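Local coordinates for chitooligosaccharide oxidase (Gibberella zeae, PDB 6Y0R), which oxidises the C1 hydroxyl of chitooligosaccharides to lactones with a bicovalently bound FAD, passing the electrons to molecular oxygen and releasing hydrogen peroxide, at residues 68-73 against 218-223; 75-80 against 85-90; 186-189 against 193-196. All blocks are in the same frame, centred on the assembly; numbering follows the deposited sequence.

In the fold
From the N terminus, residues 68-73 come first; they hold the start of helix 70-83 and form one side of contact 1. Strand 87-90 folds back on the same helix in contact 2, a short loop closed by 75-80 against 85-90. Further on, contact 3 closes the hairpin of strands 182-188 and 194-197. Contact 1 then closes the widest loop, when strand 218-228 reaches the start of the helix. Contacts 2 and 3 follow one another within that loop and do not cross. Val218 packs on Val77 and Ala89, and its carbonyl meets Val188 N. Helix 70-83 thus joins the small mixed sheet to the antiparallel sheet, and contacts 1 and 2 both touch FAD.

Contact 1 of 3, residues 68-73 against 218-223; sequences TTVAQV and VVVELE. With FAD (flavin-adenine dinucleotide), chain B.
Val73 lies against both Val218 and Val220, and Val70 against Val220 alone. All three pairs are methyl contacts, and no hydrogen bond crosses between the segments. CG1 of Val73 meets CG1 of Val218 tip to tip at 3.8 Å. That same CG1 lies 3.8 Å from CG1 of Val220, but here the two side chains slide past each other in opposite directions. The Val70 and Val220 side chains cross at about a right angle, and their CG2 methyls meet. With chi1 at -69°, Val220 presents both methyls to the helix.

A capping box starts the helix. Thr69 is the N-cap, and its OG1 accepts from Gln72 N at 3.0 Å; the return bond, Thr69 N to Gln72 OE1, is weak. OE1 of Gln72 also takes the N-H of Thr68 at 2.7 Å.

Val219 points away from the helix and reads the adenine edge of FAD. Its N donates to N1A at 3.0 Å, and its O accepts from N6A at 2.9 Å. Val220 and Glu221 form a classic beta bulge opposite Thr186. The first turn of helix 70-83 thus packs on one face of strand 218-228 in the FAD-binding domain, beside strand 182-188, whose Val188 touches Val73.

Contact 2 of 3, residues 75-80 against 85-90; sequences AAVECG and VAISAK. With FAD (flavin-adenine dinucleotide), chain B.
Val85 N donates to Gly80 O at 3.1 Å, just where helix 70-83 turns into strand 87-90. This is an alpha-beta unit of the FAD-binding PCMH-type domain: helix 70-83 packs on strand 87-90, which follows it after a short turn. The donor lies 28° out of the carbonyl plane of Gly80.

Val85 has chi1 at -48°, and its CG2 sits between the backbone N and the carbonyl carbon. This methyl comes 3.7 Å from the CA of Gly80. Ile87 points toward the helix. Its CG1 is anti to the carbonyl carbon and its chain is extended at chi2 (168°), which carries CD1 to the helix backbone. There CD1 lies 4.0 Å from the CA of Gly80 and 3.8 Å from the O of Val77. Gly80 has no side chain, and CD1 lies directly against its CA. The CG1 of Val77 is a looser neighbour of CD1.

Beyond the packing, Ile110 of strand 108-111 touches both Val77 and Ile87. A disulfide from Cys79 to Cys30 ties the helix to helix 26-33.

The far end of the strand serves the cofactor. Lys90 NZ forms a salt bridge with Glu111, while CG of Lys90 passes 3.5 Å from the phosphate oxygen O2A of FAD. The methyl of Ala89 touches the adenine at C5A and C6A, each 3.8 Å from its CB. The ribose hydroxyl O2B of FAD donates to Ala89 O at 2.6 Å.

Contact 3 of 3, residues 186-189 against 193-196; sequences TVVL and KVVH
The His196 ring meets Thr186 at its edge. OG1 of Thr186 lies in the ring plane, 3.8 Å from ND1 of His196, too far to be counted as a hydrogen bond. The two side chains cross at about a right angle. CG of His196 is anti to the backbone N (chi1 -179°), which carries the ring out beside Thr186 with its ND1 edge facing OG1.

Val194 and Val188 share this side of the sheet with Thr186 and His196. CG2 of Thr186 touches CG1 of Val194 at 3.5 Å, a close methyl contact. The other methyl of Val194, CG2, reaches CG2 of Val188 at 4.1 Å.

The segments form the closing end of a beta hairpin, strand 182-188 with strand 194-197. Val187 and Val195 are an antiparallel hydrogen-bonded pair. The N of Val187 donates to the O of Val195 and the N of Val195 to the O of Val187, both at 2.9 Å and nearly straight. Thr186 with His196 and Val188 with Val194 are the non-hydrogen-bonded pairs on either side. Past the last strand pair, Leu189 N donates to Lys193 O at 2.8 Å, with the donor tilted 21° from the carbonyl plane. Thr191 OG1 is hydrogen-bonded to Lys193 N in the turn.

Val187 and Val195 point to the other side of the sheet. There Leu189 crosses Val195 at about a right angle, and CD1 of Leu189 lies 3.7 Å from CG1 of Val195. CG2 of Val195 lies between its own backbone N and carbonyl carbon (chi1 -52°), and this methyl sits by CG of Leu189 at 4.0 Å. Leu205 of helix 203-212 packs on Val187, Leu189 and Val195. On the side of Val188 and Val194, Ser74 of helix 70-83 touches both valines.

Contact 1 of 3, residues 68-73 against 218-223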
# COMPACT_ATOMS: atom_id res chain seq x y z
N THR A 68 17.76 16.34 4.69
CA THR A 68 16.92 16.79 5.84
C THR A 68 16.06 18.00 5.50
O THR A 68 15.20 18.34 6.35
CB THR A 68 17.81 17.07 7.05
OG1 THR A 68 18.57 18.25 6.74
CG2 THR A 68 18.76 15.94 7.34
N THR A 69 16.23 18.64 4.34
CA THR A 69 15.43 19.81 3.92
C THR A 69 14.94 19.65 2.48
O THR A 69 15.61 18.94 1.72
CB THR A 69 16.27 21.09 3.97
OG1 THR A 69 17.25 21.04 2.94
CG2 THR A 69 16.99 21.24 5.29
N VAL A 70 13.86 20.33 2.14
CA VAL A 70 13.33 20.39 0.76
C VAL A 70 14.42 20.95 -0.17
O VAL A 70 14.61 20.40 -1.28
CB VAL A 70 12.00 21.16 0.71
CG1 VAL A 70 11.51 21.43 -0.71
CG2 VAL A 70 10.93 20.41 1.50
N ALA A 71 15.19 21.96 0.27
CA ALA A 71 16.29 22.52 -0.56
C ALA A 71 17.29 21.42 -0.93
O ALA A 71 17.77 21.43 -2.10
CB ALA A 71 16.99 23.66 0.18
N GLN A 72 17.60 20.48 -0.03
CA GLN A 72 18.52 19.35 -0.31
C GLN A 72 17.87 18.35 -1.30
O GLN A 72 18.62 17.76 -2.10
CB GLN A 72 18.95 18.68 0.97
CG GLN A 72 19.95 19.52 1.76
CD GLN A 72 20.14 19.01 3.16
OE1 GLN A 72 19.56 18.00 3.55
NE2 GLN A 72 20.99 19.69 3.92
N VAL A 73 16.56 18.15 -1.21
CA VAL A 73 15.83 17.28 -2.20
C VAL A 73 15.94 17.94 -3.59
O VAL A 73 16.31 17.21 -4.56
CB VAL A 73 14.36 17.03 -1.80
CG1 VAL A 73 13.64 16.15 -2.83
CG2 VAL A 73 14.25 16.37 -0.43
N VAL A 218 9.73 14.02 -6.59
CA VAL A 218 9.80 13.62 -5.15
C VAL A 218 8.72 14.38 -4.41
O VAL A 218 8.77 15.62 -4.31
CB VAL A 218 11.18 13.84 -4.53
CG1 VAL A 218 11.17 13.32 -3.09
CG2 VAL A 218 12.33 13.22 -5.31
N VAL A 219 7.76 13.67 -3.83
CA VAL A 219 6.76 14.31 -2.95
C VAL A 219 7.51 14.62 -1.66
O VAL A 219 8.23 13.75 -1.17
CB VAL A 219 5.51 13.43 -2.75
CG1 VAL A 219 4.55 14.06 -1.74
CG2 VAL A 219 4.82 13.21 -4.09
N VAL A 220 7.44 15.86 -1.16
CA VAL A 220 8.21 16.23 0.08
C VAL A 220 7.24 16.67 1.18
O VAL A 220 7.73 16.78 2.32
CB VAL A 220 9.25 17.34 -0.19
CG1 VAL A 220 10.37 16.82 -1.05
CG2 VAL A 220 8.60 18.55 -0.83
N GLU A 221 5.98 16.89 0.88
CA GLU A 221 4.90 17.18 1.86
C GLU A 221 3.56 16.72 1.30
O GLU A 221 3.23 16.95 0.12
CB GLU A 221 4.85 18.68 2.20
CG GLU A 221 4.03 18.98 3.45
CD GLU A 221 3.86 20.46 3.74
OE1 GLU A 221 4.66 20.98 4.54
OE2 GLU A 221 2.92 21.10 3.18
N LEU A 222 2.75 16.16 2.18
CA LEU A 222 1.38 15.77 1.89
C LEU A 222 0.50 16.49 2.90
O LEU A 222 0.86 16.48 4.08
CB LEU A 222 1.22 14.26 2.05
CG LEU A 222 2.00 13.46 1.02
CD1 LEU A 222 2.12 12.00 1.43
CD2 LEU A 222 1.31 13.60 -0.32
N GLU A 223 -0.60 17.04 2.43
CA GLU A 223 -1.58 17.69 3.32
C GLU A 223 -2.86 16.87 3.27
O GLU A 223 -3.32 16.51 2.20
CB GLU A 223 -1.83 19.14 2.91
CG GLU A 223 -2.75 19.86 3.89
CD GLU A 223 -2.78 21.37 3.77
OE1 GLU A 223 -2.48 21.90 2.65
OE2 GLU A 223 -3.08 22.02 4.81
PA FAD B . 8.99 2.69 -0.46
O1A FAD B . 9.63 1.43 -0.86
O2A FAD B . 9.79 3.75 0.19
O5B FAD B . 8.25 3.36 -1.71
C5B FAD B . 7.20 2.70 -2.40
C4B FAD B . 7.03 3.32 -3.78
O4B FAD B . 6.63 4.71 -3.63
C3B FAD B . 8.28 3.39 -4.68
O3B FAD B . 7.91 3.41 -6.06
C2B FAD B . 8.89 4.73 -4.29
O2B FAD B . 9.81 5.27 -5.25
C1B FAD B . 7.65 5.57 -4.14
N9A FAD B . 7.78 6.70 -3.24
C8A FAD B . 7.96 6.63 -1.88
N7A FAD B . 8.06 7.83 -1.32
C5A FAD B . 7.94 8.72 -2.38
C6A FAD B . 7.97 10.13 -2.45
N6A FAD B . 8.09 10.88 -1.35
N1A FAD B . 7.86 10.72 -3.67
C2A FAD B . 7.76 9.91 -4.74
N3A FAD B . 7.69 8.58 -4.80
C4A FAD B . 7.80 8.03 -3.57
N1 FAD B . -0.51 -1.58 2.26
C2 FAD B . -1.80 -1.27 2.52
O2 FAD B . -2.50 -0.63 1.66
N3 FAD B . -2.34 -1.63 3.72
C4 FAD B . -1.65 -2.30 4.71
O4 FAD B . -2.20 -2.58 5.79
C4X FAD B . -0.29 -2.62 4.47
N5 FAD B . 0.42 -3.22 5.42
C5X FAD B . 1.77 -3.39 5.20
C6 FAD B . 2.57 -3.96 6.23
C7 FAD B . 3.93 -4.17 6.04
C7M FAD B . 4.77 -4.80 7.13
C8 FAD B . 4.55 -3.75 4.79
C8M FAD B . 6.05 -3.83 4.55
C9 FAD B . 3.73 -3.23 3.77
C9A FAD B . 2.35 -3.05 3.95
N10 FAD B . 1.56 -2.49 2.94
C10 FAD B . 0.20 -2.22 3.17
C1' FAD B . 2.11 -2.15 1.62
C2' FAD B . 2.56 -0.69 1.57
O2' FAD B . 1.43 0.18 1.45
C3' FAD B . 3.47 -0.53 0.39
O3' FAD B . 4.59 -1.42 0.62
C4' FAD B . 3.92 0.93 0.25
O4' FAD B . 4.24 1.26 -1.11
C5' FAD B . 5.11 1.16 1.14
O5' FAD B . 5.44 2.56 1.20
P FAD B . 6.90 2.94 1.68
O1P FAD B . 7.02 4.42 1.68
O2P FAD B . 7.29 2.22 2.92
O3P FAD B . 7.79 2.25 0.51

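Contact 2 of 3, residues 75-80 against 85-90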
# COMPACT_ATOMS: atom_id res chain seq x y z
N ALA A 75 18.23 20.06 -4.75
CA ALA A 75 19.63 19.94 -5.22
C ALA A 75 19.91 18.50 -5.67
O ALA A 75 20.58 18.29 -6.71
CB ALA A 75 20.61 20.37 -4.14
N ALA A 76 19.40 17.51 -4.94
CA ALA A 76 19.67 16.11 -5.27
C ALA A 76 19.02 15.78 -6.62
O ALA A 76 19.68 15.14 -7.45
CB ALA A 76 19.20 15.18 -4.18
N VAL A 77 17.78 16.20 -6.81
CA VAL A 77 17.06 15.96 -8.09
C VAL A 77 17.83 16.67 -9.21
O VAL A 77 18.08 16.05 -10.24
CB VAL A 77 15.59 16.40 -8.02
CG1 VAL A 77 14.91 16.37 -9.37
CG2 VAL A 77 14.83 15.52 -7.02
N GLU A 78 18.28 17.90 -8.97
CA GLU A 78 18.98 18.67 -10.05
C GLU A 78 20.23 17.90 -10.46
O GLU A 78 20.52 17.81 -11.69
CB GLU A 78 19.33 20.09 -9.59
CG GLU A 78 18.14 21.02 -9.67
CD GLU A 78 18.15 22.25 -8.78
OE1 GLU A 78 19.16 22.50 -8.08
OE2 GLU A 78 17.12 22.92 -8.75
N CYS A 79 20.95 17.35 -9.49
CA CYS A 79 22.17 16.53 -9.71
C CYS A 79 21.85 15.29 -10.55
O CYS A 79 22.62 14.99 -11.48
CB CYS A 79 22.83 16.11 -8.41
SG CYS A 79 23.81 17.44 -7.67
N GLY A 80 20.81 14.54 -10.20
CA GLY A 80 20.38 13.40 -11.02
C GLY A 80 20.02 13.80 -12.45
O GLY A 80 20.49 13.14 -13.39
N VAL A 85 20.76 10.38 -14.68
CA VAL A 85 20.60 9.13 -13.87
C VAL A 85 19.14 9.04 -13.41
O VAL A 85 18.55 10.05 -13.00
CB VAL A 85 21.59 8.99 -12.70
CG1 VAL A 85 23.02 9.27 -13.14
CG2 VAL A 85 21.21 9.85 -11.52
N ALA A 86 18.58 7.84 -13.49
CA ALA A 86 17.23 7.53 -12.97
C ALA A 86 17.24 7.86 -11.48
O ALA A 86 18.23 7.60 -10.81
CB ALA A 86 16.85 6.10 -13.25
N ILE A 87 16.12 8.38 -11.02
CA ILE A 87 15.94 8.88 -9.63
C ILE A 87 14.75 8.12 -9.04
O ILE A 87 13.71 8.10 -9.69
CB ILE A 87 15.69 10.39 -9.58
CG1 ILE A 87 16.80 11.16 -10.33
CG2 ILE A 87 15.54 10.84 -8.13
CD1 ILE A 87 16.47 12.57 -10.55
N SER A 88 14.92 7.64 -7.82
CA SER A 88 13.88 6.94 -7.04
C SER A 88 13.88 7.50 -5.63
O SER A 88 14.99 7.58 -5.02
CB SER A 88 14.13 5.46 -7.03
OG SER A 88 14.01 4.91 -8.34
N ALA A 89 12.72 7.87 -5.14
CA ALA A 89 12.55 8.29 -3.74
C ALA A 89 12.20 7.04 -2.91
O ALA A 89 11.36 6.24 -3.36
CB ALA A 89 11.51 9.34 -3.58
N LYS A 90 12.77 6.95 -1.71
CA LYS A 90 12.46 5.87 -0.74
C LYS A 90 12.00 6.56 0.55
O LYS A 90 12.82 7.30 1.15
CB LYS A 90 13.62 4.89 -0.57
CG LYS A 90 13.33 3.69 0.32
CD LYS A 90 14.22 2.51 0.07
CE LYS A 90 14.71 1.81 1.33
NZ LYS A 90 15.65 2.59 2.17
PA FAD B . 8.99 2.69 -0.46
O1A FAD B . 9.63 1.43 -0.86
O2A FAD B . 9.79 3.75 0.19
O5B FAD B . 8.25 3.36 -1.71
C5B FAD B . 7.20 2.70 -2.40
C4B FAD B . 7.03 3.32 -3.78
O4B FAD B . 6.63 4.71 -3.63
C3B FAD B . 8.28 3.39 -4.68
O3B FAD B . 7.91 3.41 -6.06
C2B FAD B . 8.89 4.73 -4.29
O2B FAD B . 9.81 5.27 -5.25
C1B FAD B . 7.65 5.57 -4.14
N9A FAD B . 7.78 6.70 -3.24
C8A FAD B . 7.96 6.63 -1.88
N7A FAD B . 8.06 7.83 -1.32
C5A FAD B . 7.94 8.72 -2.38
C6A FAD B . 7.97 10.13 -2.45
N6A FAD B . 8.09 10.88 -1.35
N1A FAD B . 7.86 10.72 -3.67
C2A FAD B . 7.76 9.91 -4.74
N3A FAD B . 7.69 8.58 -4.80
C4A FAD B . 7.80 8.03 -3.57
N1 FAD B . -0.51 -1.58 2.26
C2 FAD B . -1.80 -1.27 2.52
O2 FAD B . -2.50 -0.63 1.66
N3 FAD B . -2.34 -1.63 3.72
C4 FAD B . -1.65 -2.30 4.71
O4 FAD B . -2.20 -2.58 5.79
C4X FAD B . -0.29 -2.62 4.47
N5 FAD B . 0.42 -3.22 5.42
C5X FAD B . 1.77 -3.39 5.20
C6 FAD B . 2.57 -3.96 6.23
C7 FAD B . 3.93 -4.17 6.04
C7M FAD B . 4.77 -4.80 7.13
C8 FAD B . 4.55 -3.75 4.79
C8M FAD B . 6.05 -3.83 4.55
C9 FAD B . 3.73 -3.23 3.77
C9A FAD B . 2.35 -3.05 3.95
N10 FAD B . 1.56 -2.49 2.94
C10 FAD B . 0.20 -2.22 3.17
C1' FAD B . 2.11 -2.15 1.62
C2' FAD B . 2.56 -0.69 1.57
O2' FAD B . 1.43 0.18 1.45
C3' FAD B . 3.47 -0.53 0.39
O3' FAD B . 4.59 -1.42 0.62
C4' FAD B . 3.92 0.93 0.25
O4' FAD B . 4.24 1.26 -1.11
C5' FAD B . 5.11 1.16 1.14
O5' FAD B . 5.44 2.56 1.20
P FAD B . 6.90 2.94 1.68
O1P FAD B . 7.02 4.42 1.68
O2P FAD B . 7.29 2.22 2.92
O3P FAD B . 7.79 2.25 0.51

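Contact 3 of 3, residues 186-189 against 193-196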
# COMPACT_ATOMS: atom_id res chain seq x y z
N THR A 186 3.21 18.95 -1.91
CA THR A 186 4.37 19.67 -2.41
C THR A 186 5.27 18.66 -3.10
O THR A 186 5.64 17.63 -2.48
CB THR A 186 5.01 20.48 -1.28
OG1 THR A 186 3.97 21.29 -0.73
CG2 THR A 186 6.16 21.32 -1.78
N VAL A 187 5.69 18.97 -4.33
CA VAL A 187 6.47 18.02 -5.17
C VAL A 187 7.70 18.74 -5.69
O VAL A 187 7.54 19.89 -6.19
CB VAL A 187 5.61 17.48 -6.33
CG1 VAL A 187 6.40 16.43 -7.09
CG2 VAL A 187 4.27 16.96 -5.87
N VAL A 188 8.83 18.08 -5.57
CA VAL A 188 10.08 18.47 -6.26
C VAL A 188 10.01 17.84 -7.65
O VAL A 188 10.17 16.60 -7.76
CB VAL A 188 11.35 18.08 -5.50
CG1 VAL A 188 12.60 18.40 -6.32
CG2 VAL A 188 11.39 18.77 -4.12
N LEU A 189 9.75 18.66 -8.66
CA LEU A 189 9.67 18.14 -10.05
C LEU A 189 11.03 17.68 -10.51
O LEU A 189 12.08 17.96 -9.93
CB LEU A 189 9.07 19.18 -10.99
CG LEU A 189 7.64 19.62 -10.70
CD1 LEU A 189 7.19 20.61 -11.76
CD2 LEU A 189 6.66 18.44 -10.67
N LYS A 193 12.43 22.08 -9.48
CA LYS A 193 11.43 23.12 -9.13
C LYS A 193 10.45 22.52 -8.12
O LYS A 193 9.92 21.40 -8.35
CB LYS A 193 10.69 23.65 -10.36
CG LYS A 193 9.51 24.56 -10.05
CD LYS A 193 8.99 25.38 -11.21
CE LYS A 193 8.80 26.84 -10.83
NZ LYS A 193 8.80 27.73 -12.01
N VAL A 194 10.18 23.27 -7.06
CA VAL A 194 9.22 22.90 -5.99
C VAL A 194 7.87 23.47 -6.35
O VAL A 194 7.75 24.71 -6.51
CB VAL A 194 9.71 23.40 -4.62
CG1 VAL A 194 8.74 23.02 -3.51
CG2 VAL A 194 11.10 22.89 -4.34
N VAL A 195 6.85 22.64 -6.48
CA VAL A 195 5.49 23.12 -6.82
C VAL A 195 4.50 22.63 -5.76
O VAL A 195 4.71 21.57 -5.12
CB VAL A 195 5.09 22.72 -8.25
CG1 VAL A 195 6.18 23.16 -9.23
CG2 VAL A 195 4.84 21.25 -8.42
N HIS A 196 3.44 23.39 -5.61
CA HIS A 196 2.27 22.98 -4.82
C HIS A 196 1.19 22.49 -5.78
O HIS A 196 1.06 23.08 -6.89
CB HIS A 196 1.84 24.13 -3.89
CG HIS A 196 0.67 23.77 -3.05
ND1 HIS A 196 0.80 22.98 -1.91
CD2 HIS A 196 -0.64 24.00 -3.21
CE1 HIS A 196 -0.39 22.80 -1.38
NE2 HIS A 196 -1.30 23.40 -2.16